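Local coordinates for erythrocyte membrane protein 1 (Plasmodium falciparum, PDB 2XU0) that probably binds receptors on host cells, this piece being the N-terminal segment and first Duffy-binding-like domain of a malarial adhesion protein involved in rosetting, at residues A[326-338]-A[372-384]. The protein carries 10 engineered substitutions. Numbering follows the deposited sequence. Where two conformers were deposited one is given.
Sequences IKKIKIDKVKKEC and RCQDQCIKYNEWI
Lys330 lies over one face of the Trp383 indole. Its CE stands 3.6 Å from the centroid of the five-membered ring, directly above the ring centre, a CH-pi contact. The chain bends at its last torsion and brings NZ to 4.5 Å from the same centroid, a cation-pi contact. NZ also forms a salt bridge with Glu107, so the ring and the carboxylate share the ammonium. At the six-membered end of the indole, Ile326 CG2 meets CZ2 at 3.6 Å, and Lys327 packs against CH2.

Tyr380 is a knob in a hole made by Lys327, Lys330, Ile331 and Val334. With CG anti to the backbone N (chi1 178°), the ring reaches across to helix 326-338 and its hydroxyl end arrives between Ile331 and Lys327. Lys330 CB meets the ring edge near its plane. Val334 CG2 touches Tyr380 CB at 3.6 Å, and Ile331 CD1 presses on the phenol end. The extended chain of Lys327 runs past the hydroxyl to reach Thr460 O with NZ.

Gln376 folds back at chi2 and lays its amide beside the aliphatic part of Lys333, with Gln376 NE2 3.5 Å from Lys333 CD. Glu337 OE1 accepts a weak hydrogen bond from Arg372 NE (3.4 Å), part of a salt bridge. It lies at the guanidinium edge, and the carboxylate and guanidinium planes are 65° apart. Glu337 OE2 pairs with Lys333, making a three-residue charge network. Next to it the Cys338–Cys373 disulfide joins the helices covalently.

The antiparallel axes come within 8.3 Å, at 162°. The pair belongs to the C-terminal Duffy-binding-like subdomain and joins the end of helix 311-338 to the start of helix 371-407. Phe323, earlier on the first helix, meets Trp383 with nearly parallel rings. Cys377 is disulfide-bonded to Cys467, and Cys338 leads directly into the small hairpin of strands 339-340 and 345-346.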
loop_
_atom_site.group_PDB
_atom_site.type_symbol
_atom_site.label_atom_id
_atom_site.label_comp_id
_atom_site.label_asym_id
_atom_site.label_seq_id
_atom_site.Cartn_x
_atom_site.Cartn_y
_atom_site.Cartn_z
ATOM N N ILE A 326 8.855 -7.927 -3.839
ATOM C CA ILE A 326 9.681 -8.723 -2.928
ATOM C C ILE A 326 9.946 -10.138 -3.452
ATOM O O ILE A 326 11.062 -10.630 -3.284
ATOM C CB ILE A 326 9.167 -8.685 -1.444
ATOM C CG1 ILE A 326 9.151 -7.241 -0.843
ATOM C CG2 ILE A 326 9.908 -9.645 -0.524
ATOM C CD1 ILE A 326 10.450 -6.473 -1.004
ATOM N N LYS A 327 8.944 -10.788 -4.067
ATOM C CA LYS A 327 9.091 -12.125 -4.642
ATOM C C LYS A 327 10.242 -12.157 -5.664
ATOM O O LYS A 327 11.027 -13.113 -5.669
ATOM C CB LYS A 327 7.777 -12.620 -5.285
ATOM C CG LYS A 327 7.851 -14.050 -5.825
ATOM C CD LYS A 327 6.531 -14.482 -6.476
ATOM C CE LYS A 327 6.661 -15.875 -7.022
ATOM N NZ LYS A 327 5.399 -16.368 -7.630
ATOM N N LYS A 328 10.346 -11.113 -6.514
ATOM C CA LYS A 328 11.429 -11.017 -7.498
ATOM C C LYS A 328 12.796 -10.968 -6.798
ATOM O O LYS A 328 13.706 -11.699 -7.203
ATOM C CB LYS A 328 11.239 -9.817 -8.438
ATOM C CG LYS A 328 10.299 -10.125 -9.589
ATOM C CD LYS A 328 10.030 -8.881 -10.415
ATOM C CE LYS A 328 8.730 -8.987 -11.167
ATOM N NZ LYS A 328 8.028 -7.680 -11.225
ATOM N N ILE A 329 12.904 -10.191 -5.703
ATOM C CA ILE A 329 14.136 -10.111 -4.919
ATOM C C ILE A 329 14.507 -11.479 -4.315
ATOM O O ILE A 329 15.678 -11.889 -4.372
ATOM C CB ILE A 329 14.018 -9.030 -3.832
ATOM C CG1 ILE A 329 13.961 -7.608 -4.460
ATOM C CG2 ILE A 329 15.154 -9.170 -2.781
ATOM C CD1 ILE A 329 13.479 -6.517 -3.493
ATOM N N LYS A 330 13.507 -12.183 -3.759
ATOM C CA LYS A 330 13.722 -13.474 -3.117
ATOM C C LYS A 330 14.064 -14.567 -4.108
ATOM O O LYS A 330 14.934 -15.368 -3.800
ATOM C CB LYS A 330 12.546 -13.859 -2.212
ATOM C CG LYS A 330 12.325 -12.851 -1.129
ATOM C CD LYS A 330 11.527 -13.394 0.017
ATOM C CE LYS A 330 11.490 -12.362 1.116
ATOM N NZ LYS A 330 12.476 -12.633 2.190
ATOM N N ILE A 331 13.437 -14.583 -5.302
ATOM C CA ILE A 331 13.726 -15.581 -6.345
ATOM C C ILE A 331 15.193 -15.480 -6.810
ATOM O O ILE A 331 15.845 -16.508 -6.998
ATOM C CB ILE A 331 12.717 -15.503 -7.521
ATOM C CG1 ILE A 331 11.312 -16.002 -7.118
ATOM C CG2 ILE A 331 13.236 -16.187 -8.819
ATOM C CD1 ILE A 331 11.166 -17.462 -6.883
ATOM N N ASP A 332 15.690 -14.235 -6.975
ATOM C CA ASP A 332 17.068 -13.921 -7.369
ATOM C C ASP A 332 18.095 -14.458 -6.375
ATOM O O ASP A 332 19.115 -15.000 -6.807
ATOM C CB ASP A 332 17.246 -12.411 -7.613
ATOM C CG ASP A 332 16.586 -11.917 -8.888
ATOM O OD1 ASP A 332 16.282 -10.703 -8.965
ATOM O OD2 ASP A 332 16.371 -12.743 -9.814
ATOM N N LYS A 333 17.795 -14.368 -5.058
ATOM C CA LYS A 333 18.667 -14.891 -4.004
ATOM C C LYS A 333 18.653 -16.415 -4.012
ATOM O O LYS A 333 19.688 -17.046 -3.762
ATOM C CB LYS A 333 18.274 -14.334 -2.625
ATOM C CG LYS A 333 19.456 -13.854 -1.792
ATOM C CD LYS A 333 20.136 -14.988 -1.018
ATOM C CE LYS A 333 21.363 -14.540 -0.255
ATOM N NZ LYS A 333 22.558 -14.431 -1.130
ATOM N N VAL A 334 17.488 -17.014 -4.319
ATOM C CA VAL A 334 17.356 -18.473 -4.427
ATOM C C VAL A 334 18.153 -18.948 -5.656
ATOM O O VAL A 334 18.921 -19.915 -5.554
ATOM C CB VAL A 334 15.870 -18.923 -4.471
ATOM C CG1 VAL A 334 15.727 -20.354 -4.978
ATOM C CG2 VAL A 334 15.213 -18.754 -3.104
ATOM N N LYS A 335 18.024 -18.221 -6.777
ATOM C CA LYS A 335 18.740 -18.552 -7.996
ATOM C C LYS A 335 20.268 -18.540 -7.776
ATOM O O LYS A 335 20.924 -19.494 -8.192
ATOM C CB LYS A 335 18.325 -17.652 -9.180
ATOM C CG LYS A 335 18.767 -18.232 -10.519
ATOM C CD LYS A 335 18.490 -17.345 -11.712
ATOM C CE LYS A 335 18.893 -18.090 -12.969
ATOM N NZ LYS A 335 18.399 -17.438 -14.214
ATOM N N LYS A 336 20.827 -17.521 -7.088
ATOM C CA LYS A 336 22.280 -17.484 -6.848
ATOM C C LYS A 336 22.831 -18.655 -6.021
ATOM O O LYS A 336 23.983 -19.031 -6.209
ATOM C CB LYS A 336 22.794 -16.109 -6.383
ATOM C CG LYS A 336 22.587 -15.785 -4.908
ATOM C CD LYS A 336 23.277 -14.476 -4.509
ATOM C CE LYS A 336 24.716 -14.640 -4.067
ATOM N NZ LYS A 336 25.318 -13.339 -3.672
ATOM N N GLU A 337 21.991 -19.268 -5.165
ATOM C CA GLU A 337 22.359 -20.428 -4.358
ATOM C C GLU A 337 21.997 -21.767 -5.029
ATOM O O GLU A 337 22.453 -22.806 -4.552
ATOM C CB GLU A 337 21.688 -20.360 -2.965
ATOM C CG GLU A 337 21.958 -19.077 -2.185
ATOM C CD GLU A 337 23.416 -18.707 -1.985
ATOM O OE1 GLU A 337 24.195 -19.568 -1.514
ATOM O OE2 GLU A 337 23.775 -17.546 -2.292
ATOM N N CYS A 338 21.160 -21.753 -6.097
ATOM C CA CYS A 338 20.664 -22.975 -6.743
ATOM C C CYS A 338 21.111 -23.231 -8.162
ATOM O O CYS A 338 21.262 -24.394 -8.542
ATOM C CB CYS A 338 19.141 -23.051 -6.641
ATOM S SG CYS A 338 18.521 -23.135 -4.945
ATOM N N ARG A 372 23.345 -25.392 0.456
ATOM C CA ARG A 372 22.968 -23.970 0.535
ATOM C C ARG A 372 21.689 -23.655 -0.292
ATOM O O ARG A 372 20.954 -22.726 0.058
ATOM C CB ARG A 372 24.103 -23.048 0.067
ATOM C CG ARG A 372 25.381 -23.132 0.890
ATOM C CD ARG A 372 26.266 -21.904 0.715
ATOM N NE ARG A 372 26.746 -21.717 -0.661
ATOM C CZ ARG A 372 27.837 -22.286 -1.168
ATOM N NH1 ARG A 372 28.567 -23.116 -0.432
ATOM N NH2 ARG A 372 28.200 -22.036 -2.418
ATOM N N CYS A 373 21.452 -24.407 -1.405
ATOM C CA CYS A 373 20.234 -24.288 -2.213
ATOM C C CYS A 373 19.079 -24.749 -1.345
ATOM O O CYS A 373 18.087 -24.039 -1.252
ATOM C CB CYS A 373 20.305 -25.095 -3.505
ATOM S SG CYS A 373 18.760 -25.094 -4.462
ATOM N N GLN A 374 19.241 -25.907 -0.662
ATOM C CA GLN A 374 18.263 -26.453 0.281
ATOM C C GLN A 374 17.870 -25.401 1.346
ATOM O O GLN A 374 16.682 -25.144 1.516
ATOM C CB GLN A 374 18.781 -27.755 0.929
ATOM C CG GLN A 374 17.758 -28.446 1.828
ATOM C CD GLN A 374 18.261 -29.730 2.436
ATOM O OE1 GLN A 374 17.589 -30.752 2.379
ATOM N NE2 GLN A 374 19.439 -29.705 3.057
ATOM N N ASP A 375 18.859 -24.750 1.984
ATOM C CA ASP A 375 18.654 -23.717 3.010
ATOM C C ASP A 375 17.903 -22.474 2.485
ATOM O O ASP A 375 17.056 -21.928 3.201
ATOM C CB ASP A 375 19.993 -23.307 3.651
ATOM C CG ASP A 375 20.835 -24.460 4.186
ATOM O OD1 ASP A 375 20.246 -25.487 4.616
ATOM O OD2 ASP A 375 22.079 -24.342 4.167
ATOM N N GLN A 376 18.224 -22.023 1.251
ATOM C CA GLN A 376 17.576 -20.870 0.633
ATOM C C GLN A 376 16.136 -21.219 0.224
ATOM O O GLN A 376 15.226 -20.411 0.406
ATOM C CB GLN A 376 18.402 -20.363 -0.559
ATOM C CG GLN A 376 18.288 -18.855 -0.810
ATOM C CD GLN A 376 18.594 -18.008 0.406
ATOM O OE1 GLN A 376 17.697 -17.426 1.027
ATOM N NE2 GLN A 376 19.862 -17.930 0.773
ATOM N N CYS A 377 15.929 -22.445 -0.265
ATOM C CA CYS A 377 14.622 -22.957 -0.670
ATOM C C CYS A 377 13.669 -23.081 0.514
ATOM O O CYS A 377 12.528 -22.635 0.400
ATOM C CB CYS A 377 14.761 -24.261 -1.439
ATOM S SG CYS A 377 15.511 -24.058 -3.079
ATOM N N ILE A 378 14.173 -23.587 1.670
ATOM C CA ILE A 378 13.443 -23.736 2.937
ATOM C C ILE A 378 12.961 -22.354 3.395
ATOM O O ILE A 378 11.773 -22.195 3.667
ATOM C CB ILE A 378 14.314 -24.443 4.024
ATOM C CG1 ILE A 378 14.570 -25.951 3.707
ATOM C CG2 ILE A 378 13.792 -24.200 5.458
ATOM C CD1 ILE A 378 13.550 -27.009 4.208
ATOM N N LYS A 379 13.881 -21.365 3.445
ATOM C CA LYS A 379 13.614 -19.981 3.806
ATOM C C LYS A 379 12.593 -19.301 2.850
ATOM O O LYS A 379 11.681 -18.597 3.317
ATOM C CB LYS A 379 14.921 -19.179 3.820
ATOM C CG LYS A 379 15.562 -19.031 5.195
ATOM C CD LYS A 379 17.004 -18.514 5.093
ATOM C CE LYS A 379 17.110 -17.006 5.159
ATOM N NZ LYS A 379 18.499 -16.541 4.897
ATOM N N TYR A 380 12.759 -19.501 1.532
ATOM C CA TYR A 380 11.856 -18.949 0.517
ATOM C C TYR A 380 10.467 -19.577 0.687
ATOM O O TYR A 380 9.471 -18.868 0.637
ATOM C CB TYR A 380 12.382 -19.218 -0.916
ATOM C CG TYR A 380 11.452 -18.711 -1.998
ATOM C CD1 TYR A 380 11.391 -17.355 -2.314
ATOM C CD2 TYR A 380 10.580 -19.573 -2.656
ATOM C CE1 TYR A 380 10.504 -16.872 -3.281
ATOM C CE2 TYR A 380 9.699 -19.105 -3.635
ATOM C CZ TYR A 380 9.654 -17.749 -3.931
ATOM O OH TYR A 380 8.791 -17.281 -4.892
ATOM N N ASN A 381 10.399 -20.885 0.896
ATOM C CA ASN A 381 9.099 -21.541 1.077
ATOM C C ASN A 381 8.377 -21.057 2.344
ATOM O O ASN A 381 7.154 -20.993 2.310
ATOM C CB ASN A 381 9.218 -23.065 1.096
ATOM C CG ASN A 381 9.735 -23.685 -0.174
ATOM O OD1 ASN A 381 9.732 -23.080 -1.252
ATOM N ND2 ASN A 381 10.210 -24.917 -0.060
ATOM N N GLU A 382 9.104 -20.704 3.438
ATOM C CA GLU A 382 8.409 -20.223 4.643
ATOM C C GLU A 382 7.734 -18.865 4.382
ATOM O O GLU A 382 6.572 -18.669 4.776
ATOM C CB GLU A 382 9.263 -20.207 5.925
ATOM C CG GLU A 382 10.381 -19.189 6.064
ATOM C CD GLU A 382 11.028 -19.183 7.440
ATOM O OE1 GLU A 382 12.136 -18.616 7.572
ATOM O OE2 GLU A 382 10.429 -19.750 8.385
ATOM N N TRP A 383 8.455 -17.956 3.667
ATOM C CA TRP A 383 7.908 -16.652 3.290
ATOM C C TRP A 383 6.683 -16.822 2.411
ATOM O O TRP A 383 5.678 -16.197 2.695
ATOM C CB TRP A 383 8.963 -15.789 2.598
ATOM C CG TRP A 383 8.447 -14.453 2.151
ATOM C CD1 TRP A 383 8.280 -13.334 2.915
ATOM C CD2 TRP A 383 8.076 -14.092 0.818
ATOM N NE1 TRP A 383 7.804 -12.302 2.140
ATOM C CE2 TRP A 383 7.698 -12.733 0.842
ATOM C CE3 TRP A 383 8.091 -14.771 -0.415
ATOM C CZ2 TRP A 383 7.251 -12.064 -0.305
ATOM C CZ3 TRP A 383 7.684 -14.093 -1.557
ATOM C CH2 TRP A 383 7.267 -12.759 -1.493
ATOM N N ILE A 384 6.753 -17.691 1.375
ATOM C CA ILE A 384 5.666 -17.924 0.419
ATOM C C ILE A 384 4.433 -18.479 1.121
ATOM O O ILE A 384 3.306 -18.145 0.746
ATOM C CB ILE A 384 6.158 -18.809 -0.778
ATOM C CG1 ILE A 384 6.802 -17.961 -1.865
ATOM C CG2 ILE A 384 5.069 -19.748 -1.364
ATOM C CD1 ILE A 384 5.862 -17.006 -2.771
#